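Side-chain contacts in structural polyprotein, VP2 (Israeli acute paralysis virus, PDB 5CDD), which probably serves as a structural subunit of the viral shell, a jelly-roll capsid protein cut from the longer structural polyprotein: residues 11-16 / 59-64; 120-125 / 132-137; 146-151 / 192-197. All blocks are in the same frame, centred on the assembly; numbering follows the deposited sequence.

Contact 1 (11-16 / 59-64)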
loop_
_atom_site.group_PDB
_atom_site.type_symbol
_atom_site.label_atom_id
_atom_site.label_comp_id
_atom_site.label_asym_id
_atom_site.label_seq_id
_atom_site.Cartn_x
_atom_site.Cartn_y
_atom_site.Cartn_z
ATOM N N ARG C 11 -9.609 60.820 23.378
ATOM C CA ARG C 11 -10.544 61.915 23.609
ATOM C C ARG C 11 -10.901 62.589 22.292
ATOM O O ARG C 11 -10.022 63.062 21.569
ATOM C CB ARG C 11 -9.932 62.957 24.547
ATOM C CG ARG C 11 -9.711 62.484 25.962
ATOM C CD ARG C 11 -9.115 63.606 26.785
ATOM N NE ARG C 11 -8.982 63.254 28.195
ATOM C CZ ARG C 11 -8.516 64.081 29.124
ATOM N NH1 ARG C 11 -8.137 65.309 28.793
ATOM N NH2 ARG C 11 -8.433 63.679 30.385
ATOM N N PRO C 12 -12.200 62.635 21.957
ATOM C CA PRO C 12 -12.635 63.270 20.710
ATOM C C PRO C 12 -12.289 64.756 20.713
ATOM O O PRO C 12 -12.421 65.416 21.739
ATOM C CB PRO C 12 -14.146 63.042 20.717
ATOM C CG PRO C 12 -14.301 61.763 21.474
ATOM C CD PRO C 12 -13.334 61.964 22.619
ATOM N N VAL C 13 -11.847 65.275 19.573
ATOM C CA VAL C 13 -11.495 66.685 19.465
ATOM C C VAL C 13 -12.060 67.258 18.173
ATOM O O VAL C 13 -12.025 66.596 17.136
ATOM C CB VAL C 13 -9.966 66.878 19.462
ATOM C CG1 VAL C 13 -9.387 66.394 20.760
ATOM C CG2 VAL C 13 -9.336 66.109 18.324
ATOM N N LEU C 14 -12.598 68.472 18.229
ATOM C CA LEU C 14 -13.143 69.095 17.028
ATOM C C LEU C 14 -11.970 69.404 16.107
ATOM O O LEU C 14 -11.187 70.317 16.365
ATOM C CB LEU C 14 -13.887 70.384 17.377
ATOM C CG LEU C 14 -14.589 71.083 16.210
ATOM C CD1 LEU C 14 -15.692 70.193 15.661
ATOM C CD2 LEU C 14 -15.163 72.399 16.687
ATOM N N ILE C 15 -11.845 68.620 15.042
ATOM C CA ILE C 15 -10.762 68.795 14.086
ATOM C C ILE C 15 -11.090 69.895 13.089
ATOM O O ILE C 15 -10.202 70.602 12.615
ATOM C CB ILE C 15 -10.494 67.490 13.297
ATOM C CG1 ILE C 15 -10.070 66.373 14.252
ATOM C CG2 ILE C 15 -9.412 67.724 12.254
ATOM C CD1 ILE C 15 -8.769 66.644 14.976
ATOM N N ASP C 16 -12.371 70.044 12.775
ATOM C CA ASP C 16 -12.779 71.048 11.809
ATOM C C ASP C 16 -14.275 71.317 11.906
ATOM O O ASP C 16 -15.019 70.552 12.517
ATOM C CB ASP C 16 -12.431 70.560 10.400
ATOM C CG ASP C 16 -12.131 71.694 9.442
ATOM O OD1 ASP C 16 -12.995 72.582 9.270
ATOM O OD2 ASP C 16 -11.026 71.690 8.857
ATOM N N GLY C 59 -6.354 68.942 19.968
ATOM C CA GLY C 59 -6.529 68.602 21.371
ATOM C C GLY C 59 -5.245 68.474 22.160
ATOM O O GLY C 59 -5.260 67.992 23.292
ATOM N N GLY C 60 -4.136 68.904 21.570
ATOM C CA GLY C 60 -2.863 68.817 22.256
ATOM C C GLY C 60 -2.430 67.388 22.509
ATOM O O GLY C 60 -1.884 67.082 23.562
ATOM N N LYS C 61 -2.661 66.512 21.540
ATOM C CA LYS C 61 -2.294 65.108 21.678
ATOM C C LYS C 61 -0.798 64.892 21.424
ATOM O O LYS C 61 -0.160 64.082 22.093
ATOM C CB LYS C 61 -3.107 64.260 20.700
ATOM C CG LYS C 61 -4.618 64.373 20.860
ATOM C CD LYS C 61 -5.325 63.365 19.970
ATOM C CE LYS C 61 -6.835 63.530 20.008
ATOM N NZ LYS C 61 -7.400 63.203 21.343
ATOM N N ALA C 62 -0.247 65.612 20.450
ATOM C CA ALA C 62 1.167 65.501 20.108
ATOM C C ALA C 62 2.087 65.729 21.309
ATOM O O ALA C 62 3.116 65.076 21.444
ATOM C CB ALA C 62 1.502 66.488 18.990
ATOM N N GLN C 63 1.710 66.653 22.181
ATOM C CA GLN C 63 2.519 66.941 23.359
ATOM C C GLN C 63 2.326 65.887 24.420
ATOM O O GLN C 63 3.075 65.828 25.391
ATOM C CB GLN C 63 2.166 68.303 23.943
ATOM C CG GLN C 63 2.388 69.431 22.975
ATOM C CD GLN C 63 1.157 69.748 22.151
ATOM O OE1 GLN C 63 0.453 68.855 21.678
ATOM N NE2 GLN C 63 0.901 71.033 21.960
ATOM N N LYS C 64 1.316 65.053 24.225
ATOM C CA LYS C 64 1.029 63.995 25.168
ATOM C C LYS C 64 1.980 62.827 24.949
ATOM O O LYS C 64 2.514 62.278 25.900
ATOM C CB LYS C 64 -0.414 63.525 25.013
ATOM C CG LYS C 64 -1.047 63.139 26.324
ATOM C CD LYS C 64 -1.306 64.381 27.154
ATOM C CE LYS C 64 -1.651 64.032 28.591
ATOM N NZ LYS C 64 -1.714 65.230 29.473
#
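Lys61 reaches across to Arg11 and Val13 where the first strand of the capsid jelly roll, 13-18, packs against the loop that follows helix 53-57. The tight part of the contact surrounds the ammonium group. Lys61 NZ gives a hydrogen bond of 2.6 Å to Arg11 O, lying in the carbonyl plane on a lone pair with a C=O...N angle of 141°. The lysine chain runs extended from the backbone and then bends at the last torsion (chi4 -66°), which turns NZ onto this oxygen. Weak hydrogen bonds to Phe8 O and Leu9 O are a modest addition, and these carbonyl oxygens would be expected to stabilise the positive charge. Val13 lies obliquely across the lysine chain. Its CG1 does most of the touching, 3.8 Å from Lys61 NZ and 3.7 Å from Gly59 CA, with CG2 alongside Lys61 CE at 4.0 Å. Gly59 has no side chain, which lets its backbone come this near to the valine.

The solvent side is looser. Arg11 lends little more than CB, 4.1 Å from Lys61 NZ, while its extended chain carries the guanidinium outward, and the residue packs on Asn197 of another chain. Arg11 NH1 and Lys64 NZ, like charges, stay 6.5 Å apart.

Contact 2 (120-125 / 132-137)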
loop_
_atom_site.group_PDB
_atom_site.type_symbol
_atom_site.label_atom_id
_atom_site.label_comp_id
_atom_site.label_asym_id
_atom_site.label_seq_id
_atom_site.Cartn_x
_atom_site.Cartn_y
_atom_site.Cartn_z
ATOM N N PRO C 120 -13.839 52.760 0.565
ATOM C CA PRO C 120 -14.417 52.529 1.892
ATOM C C PRO C 120 -14.966 53.845 2.425
ATOM O O PRO C 120 -14.217 54.806 2.597
ATOM C CB PRO C 120 -13.226 52.039 2.709
ATOM C CG PRO C 120 -12.337 51.409 1.680
ATOM C CD PRO C 120 -12.413 52.392 0.549
ATOM N N GLY C 121 -16.267 53.898 2.680
ATOM C CA GLY C 121 -16.836 55.132 3.182
ATOM C C GLY C 121 -18.242 55.006 3.722
ATOM O O GLY C 121 -18.800 53.912 3.797
ATOM N N VAL C 122 -18.812 56.145 4.100
ATOM C CA VAL C 122 -20.161 56.191 4.643
ATOM C C VAL C 122 -20.912 57.391 4.062
ATOM O O VAL C 122 -20.315 58.431 3.785
ATOM C CB VAL C 122 -20.119 56.290 6.189
ATOM C CG1 VAL C 122 -19.340 57.522 6.611
ATOM C CG2 VAL C 122 -21.526 56.326 6.751
ATOM N N GLU C 123 -22.218 57.228 3.865
ATOM C CA GLU C 123 -23.066 58.284 3.317
ATOM C C GLU C 123 -23.567 59.230 4.401
ATOM O O GLU C 123 -23.625 58.875 5.578
ATOM C CB GLU C 123 -24.278 57.684 2.602
ATOM C CG GLU C 123 -23.983 57.015 1.277
ATOM C CD GLU C 123 -25.225 56.382 0.676
ATOM O OE1 GLU C 123 -25.715 55.382 1.239
ATOM O OE2 GLU C 123 -25.718 56.891 -0.352
ATOM N N LEU C 124 -23.944 60.433 3.985
ATOM C CA LEU C 124 -24.446 61.445 4.903
ATOM C C LEU C 124 -25.573 62.236 4.243
ATOM O O LEU C 124 -25.330 63.018 3.326
ATOM C CB LEU C 124 -23.312 62.391 5.299
ATOM C CG LEU C 124 -23.667 63.564 6.215
ATOM C CD1 LEU C 124 -24.191 63.049 7.549
ATOM C CD2 LEU C 124 -22.435 64.429 6.423
ATOM N N ASP C 125 -26.803 62.019 4.703
ATOM C CA ASP C 125 -27.960 62.725 4.158
ATOM C C ASP C 125 -28.347 63.822 5.143
ATOM O O ASP C 125 -28.563 63.550 6.324
ATOM C CB ASP C 125 -29.135 61.761 3.964
ATOM C CG ASP C 125 -30.279 62.383 3.180
ATOM O OD1 ASP C 125 -30.781 63.450 3.592
ATOM O OD2 ASP C 125 -30.683 61.802 2.150
ATOM N N VAL C 132 -22.758 60.751 11.700
ATOM C CA VAL C 132 -22.305 59.478 11.157
ATOM C C VAL C 132 -20.882 59.206 11.632
ATOM O O VAL C 132 -20.051 60.111 11.678
ATOM C CB VAL C 132 -22.332 59.477 9.610
ATOM C CG1 VAL C 132 -23.763 59.599 9.116
ATOM C CG2 VAL C 132 -21.489 60.622 9.071
ATOM N N GLU C 133 -20.612 57.959 12.001
ATOM C CA GLU C 133 -19.286 57.576 12.471
ATOM C C GLU C 133 -18.590 56.654 11.485
ATOM O O GLU C 133 -19.230 56.006 10.657
ATOM C CB GLU C 133 -19.378 56.889 13.835
ATOM C CG GLU C 133 -19.733 57.822 14.974
ATOM C CD GLU C 133 -19.725 57.121 16.317
ATOM O OE1 GLU C 133 -20.567 56.220 16.520
ATOM O OE2 GLU C 133 -18.874 57.468 17.165
ATOM N N MET C 134 -17.269 56.594 11.588
ATOM C CA MET C 134 -16.474 55.763 10.701
ATOM C C MET C 134 -15.148 55.418 11.368
ATOM O O MET C 134 -14.590 56.227 12.109
ATOM C CB MET C 134 -16.221 56.515 9.396
ATOM C CG MET C 134 -15.392 55.763 8.383
ATOM S SD MET C 134 -15.002 56.784 6.953
ATOM C CE MET C 134 -13.465 57.513 7.488
ATOM N N THR C 135 -14.651 54.213 11.111
ATOM C CA THR C 135 -13.383 53.777 11.683
ATOM C C THR C 135 -12.371 53.539 10.574
ATOM O O THR C 135 -12.697 52.958 9.539
ATOM C CB THR C 135 -13.534 52.460 12.470
ATOM O OG1 THR C 135 -14.599 52.582 13.419
ATOM C CG2 THR C 135 -12.244 52.135 13.206
ATOM N N ILE C 136 -11.144 53.995 10.789
ATOM C CA ILE C 136 -10.090 53.807 9.805
ATOM C C ILE C 136 -9.004 52.923 10.406
ATOM O O ILE C 136 -8.129 53.397 11.132
ATOM C CB ILE C 136 -9.475 55.151 9.381
ATOM C CG1 ILE C 136 -10.553 56.034 8.753
ATOM C CG2 ILE C 136 -8.341 54.916 8.396
ATOM C CD1 ILE C 136 -10.053 57.396 8.323
ATOM N N PRO C 137 -9.052 51.614 10.112
ATOM C CA PRO C 137 -8.068 50.660 10.628
ATOM C C PRO C 137 -6.642 51.086 10.304
ATOM O O PRO C 137 -6.399 51.724 9.281
ATOM C CB PRO C 137 -8.448 49.361 9.921
ATOM C CG PRO C 137 -9.919 49.509 9.712
ATOM C CD PRO C 137 -10.028 50.934 9.244
#
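The flat groups at this contact are peptide carbonyls, not rings. Val132 CG1 sits off the oxygen end of the Glu123 carbonyl, not over a face, 3.6 Å from Glu123 O with a C=O...CG1 angle of about 150°. Glu133 O approaches Val122 CG1 more loosely, at 4.3 Å. The side chains of Glu123 and Glu133 leave the backbone away from the opposing strand and keep their carboxylates turned from the contact. Glu123 OE1 forms a salt bridge with Arg140 of another chain.

Between the strands the packing is apolar. Leu124 has CG anti to its backbone N (chi1 177°), a torsion that brings CD1 to 3.8 Å from Val132 CG1; Val132 CG2 lies 3.9 Å from Leu124 CD1. Val122 spreads its two branches, CG2 to Val132 CB and CG1 to Met134 CB, both at 4.3 Å.

The two strands belong to different sheets of the jelly-roll sandwich. Segments 121-125 and 132-136 run antiparallel (169°) with axes 7.7 Å apart, joined by side chains while their backbones bond elsewhere. Val122 and Leu124 pair with Leu93 and Met91; Val132 and Met134 pair with Leu79 and Val77. A further neighbouring chain packs its Ile3 on Met134 and its Asn5 on Val122.

Contact 3 (146-151 / 192-197)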
loop_
_atom_site.group_PDB
_atom_site.type_symbol
_atom_site.label_atom_id
_atom_site.label_comp_id
_atom_site.label_asym_id
_atom_site.label_seq_id
_atom_site.Cartn_x
_atom_site.Cartn_y
_atom_site.Cartn_z
ATOM N N ASP C 146 6.214 56.425 12.782
ATOM C CA ASP C 146 7.312 57.135 13.429
ATOM C C ASP C 146 6.825 58.504 13.894
ATOM O O ASP C 146 6.583 59.395 13.079
ATOM C CB ASP C 146 8.475 57.311 12.455
ATOM C CG ASP C 146 9.755 57.731 13.147
ATOM O OD1 ASP C 146 9.735 58.744 13.880
ATOM O OD2 ASP C 146 10.782 57.048 12.955
ATOM N N LEU C 147 6.688 58.668 15.206
ATOM C CA LEU C 147 6.217 59.922 15.778
ATOM C C LEU C 147 7.216 61.066 15.635
ATOM O O LEU C 147 6.828 62.216 15.449
ATOM C CB LEU C 147 5.874 59.724 17.260
ATOM C CG LEU C 147 4.757 58.728 17.591
ATOM C CD1 LEU C 147 4.720 58.498 19.088
ATOM C CD2 LEU C 147 3.419 59.249 17.094
ATOM N N VAL C 148 8.502 60.755 15.708
ATOM C CA VAL C 148 9.525 61.789 15.611
ATOM C C VAL C 148 9.729 62.301 14.187
ATOM O O VAL C 148 9.934 63.494 13.979
ATOM C CB VAL C 148 10.878 61.284 16.164
ATOM C CG1 VAL C 148 11.899 62.390 16.139
ATOM C CG2 VAL C 148 10.708 60.804 17.582
ATOM N N THR C 149 9.663 61.405 13.209
ATOM C CA THR C 149 9.854 61.776 11.811
ATOM C C THR C 149 8.629 62.446 11.192
ATOM O O THR C 149 8.766 63.318 10.336
ATOM C CB THR C 149 10.241 60.538 10.974
ATOM O OG1 THR C 149 11.612 60.203 11.226
ATOM C CG2 THR C 149 10.034 60.802 9.495
ATOM N N GLY C 150 7.439 62.025 11.614
ATOM C CA GLY C 150 6.204 62.602 11.111
ATOM C C GLY C 150 6.051 62.816 9.615
ATOM O O GLY C 150 5.426 63.789 9.198
ATOM N N THR C 151 6.616 61.930 8.802
ATOM C CA THR C 151 6.486 62.055 7.350
ATOM C C THR C 151 5.844 60.794 6.806
ATOM O O THR C 151 5.898 60.508 5.609
ATOM C CB THR C 151 7.849 62.226 6.668
ATOM O OG1 THR C 151 8.690 61.105 6.973
ATOM C CG2 THR C 151 8.506 63.513 7.132
ATOM N N ILE C 192 8.460 52.809 23.055
ATOM C CA ILE C 192 9.871 53.217 22.966
ATOM C C ILE C 192 10.220 54.643 23.214
ATOM O O ILE C 192 9.678 55.314 22.681
ATOM C CB ILE C 192 10.509 52.798 21.731
ATOM C CG1 ILE C 192 10.152 51.460 21.405
ATOM C CG2 ILE C 192 11.942 53.032 21.624
ATOM C CD1 ILE C 192 10.769 50.535 22.155
ATOM N N PRO C 193 11.151 55.061 24.118
ATOM C CA PRO C 193 11.377 56.449 24.318
ATOM C C PRO C 193 12.438 56.985 23.681
ATOM O O PRO C 193 13.220 56.380 23.376
ATOM C CB PRO C 193 11.772 56.465 25.670
ATOM C CG PRO C 193 11.393 55.285 26.252
ATOM C CD PRO C 193 11.928 54.553 25.283
ATOM N N THR C 194 12.444 58.239 23.491
ATOM C CA THR C 194 13.415 58.997 22.703
ATOM C C THR C 194 13.506 60.428 23.229
ATOM O O THR C 194 12.526 60.982 23.722
ATOM C CB THR C 194 13.012 59.039 21.213
ATOM O OG1 THR C 194 13.912 59.889 20.489
ATOM C CG2 THR C 194 11.590 59.550 21.069
ATOM N N TYR C 195 14.688 61.025 23.135
ATOM C CA TYR C 195 14.857 62.392 23.599
ATOM C C TYR C 195 14.460 63.387 22.509
ATOM O O TYR C 195 14.285 64.572 22.779
ATOM C CB TYR C 195 16.304 62.636 24.045
ATOM C CG TYR C 195 17.329 62.607 22.933
ATOM C CD1 TYR C 195 17.420 63.647 22.005
ATOM C CD2 TYR C 195 18.210 61.537 22.804
ATOM C CE1 TYR C 195 18.364 63.619 20.977
ATOM C CE2 TYR C 195 19.154 61.497 21.781
ATOM C CZ TYR C 195 19.225 62.539 20.872
ATOM O OH TYR C 195 20.153 62.496 19.855
ATOM N N ARG C 196 14.322 62.893 21.282
ATOM C CA ARG C 196 13.933 63.719 20.147
ATOM C C ARG C 196 12.419 63.686 19.996
ATOM O O ARG C 196 11.763 62.756 20.460
ATOM C CB ARG C 196 14.594 63.204 18.863
ATOM C CG ARG C 196 16.066 63.550 18.750
ATOM C CD ARG C 196 16.713 62.965 17.499
ATOM N NE ARG C 196 16.802 61.506 17.541
ATOM C CZ ARG C 196 17.491 60.768 16.673
ATOM N NH1 ARG C 196 18.162 61.344 15.685
ATOM N NH2 ARG C 196 17.506 59.447 16.793
ATOM N N MET C 197 11.862 64.706 19.353
ATOM C CA MET C 197 10.423 64.762 19.149
ATOM C C MET C 197 10.049 65.622 17.954
ATOM O O MET C 197 10.682 66.637 17.677
ATOM C CB MET C 197 9.744 65.278 20.413
ATOM C CG MET C 197 10.295 66.589 20.891
ATOM S SD MET C 197 9.831 66.847 22.599
ATOM C CE MET C 197 11.057 65.812 23.438
#
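This is a small packing contact between two loops at one end of the jelly roll: the turn after strand 131-146 rests, through Val148, on the C-terminal tail that leaves strand 188-193. The two methyls of the valine divide the contact. CG2 sits 3.6 Å from Arg196 O and 3.8 Å from Thr194 CG2, while CG1 touches Arg196 CB at 3.9 Å and lies close to the backbone N of Met197. The side chains of Val148 and Arg196 cross at about a right angle.

Thr194 divides its branches between two tasks. A chi1 of 175° sends OG1 away from the backbone N and places CG2 between that N and the carbonyl carbon, facing Val148. The hydroxyl oxygen accepts a hydrogen bond of 3.1 Å from Arg196 N. This is an ST turn that bends the backbone between Thr194 and Arg196, two of the residues Val148 touches. The same OG1 also bonds to Glu158 of another chain, so the turn is tied to a subunit interface. Only the start of the Arg196 side chain serves Val148; its guanidinium goes on to the neighbouring chain, where NE forms a salt bridge with Glu158 and NH2 bonds to the carbonyl oxygens of Pro159 and Val161. Tyr195 OH lies 4.1 Å above one face of that guanidinium, offset toward its rim.

Within the turn itself, Thr149 N donates to Asp146 OD1 at 2.7 Å, an Asx motif in which the oxygen is met from above the carboxylate plane, 48° out of it. Asp146 OD2 forms a salt bridge with Lys69. That lysine stands near the start of strand 68-81, whose backbone bonds to both Leu147 and Ile192, so the contact closes over the end of a strand that pairs with both 131-146 and 188-193.

How the contacts relate
From the N terminus, the three contacts follow in series, none enclosing or crossing another. Contact 1 closes a loop of 42 residues, bringing the segment after helix 53-57 back to the first strand. Contact 2 spans just six residues and joins a strand of the four-stranded sheet to one of the five-stranded sheet. Contact 3 closes 40 residues, bringing the C-terminal tail back to the turn at the end of strand 131-146. That strand carries 132-137 and then leads into 146-151, yet the centres of contacts 2 and 3 lie about 30 Å apart. All three reach the five-stranded sheet: contact 1 through strand 13-18, contact 2 through 131-146 and contact 3 through 188-193.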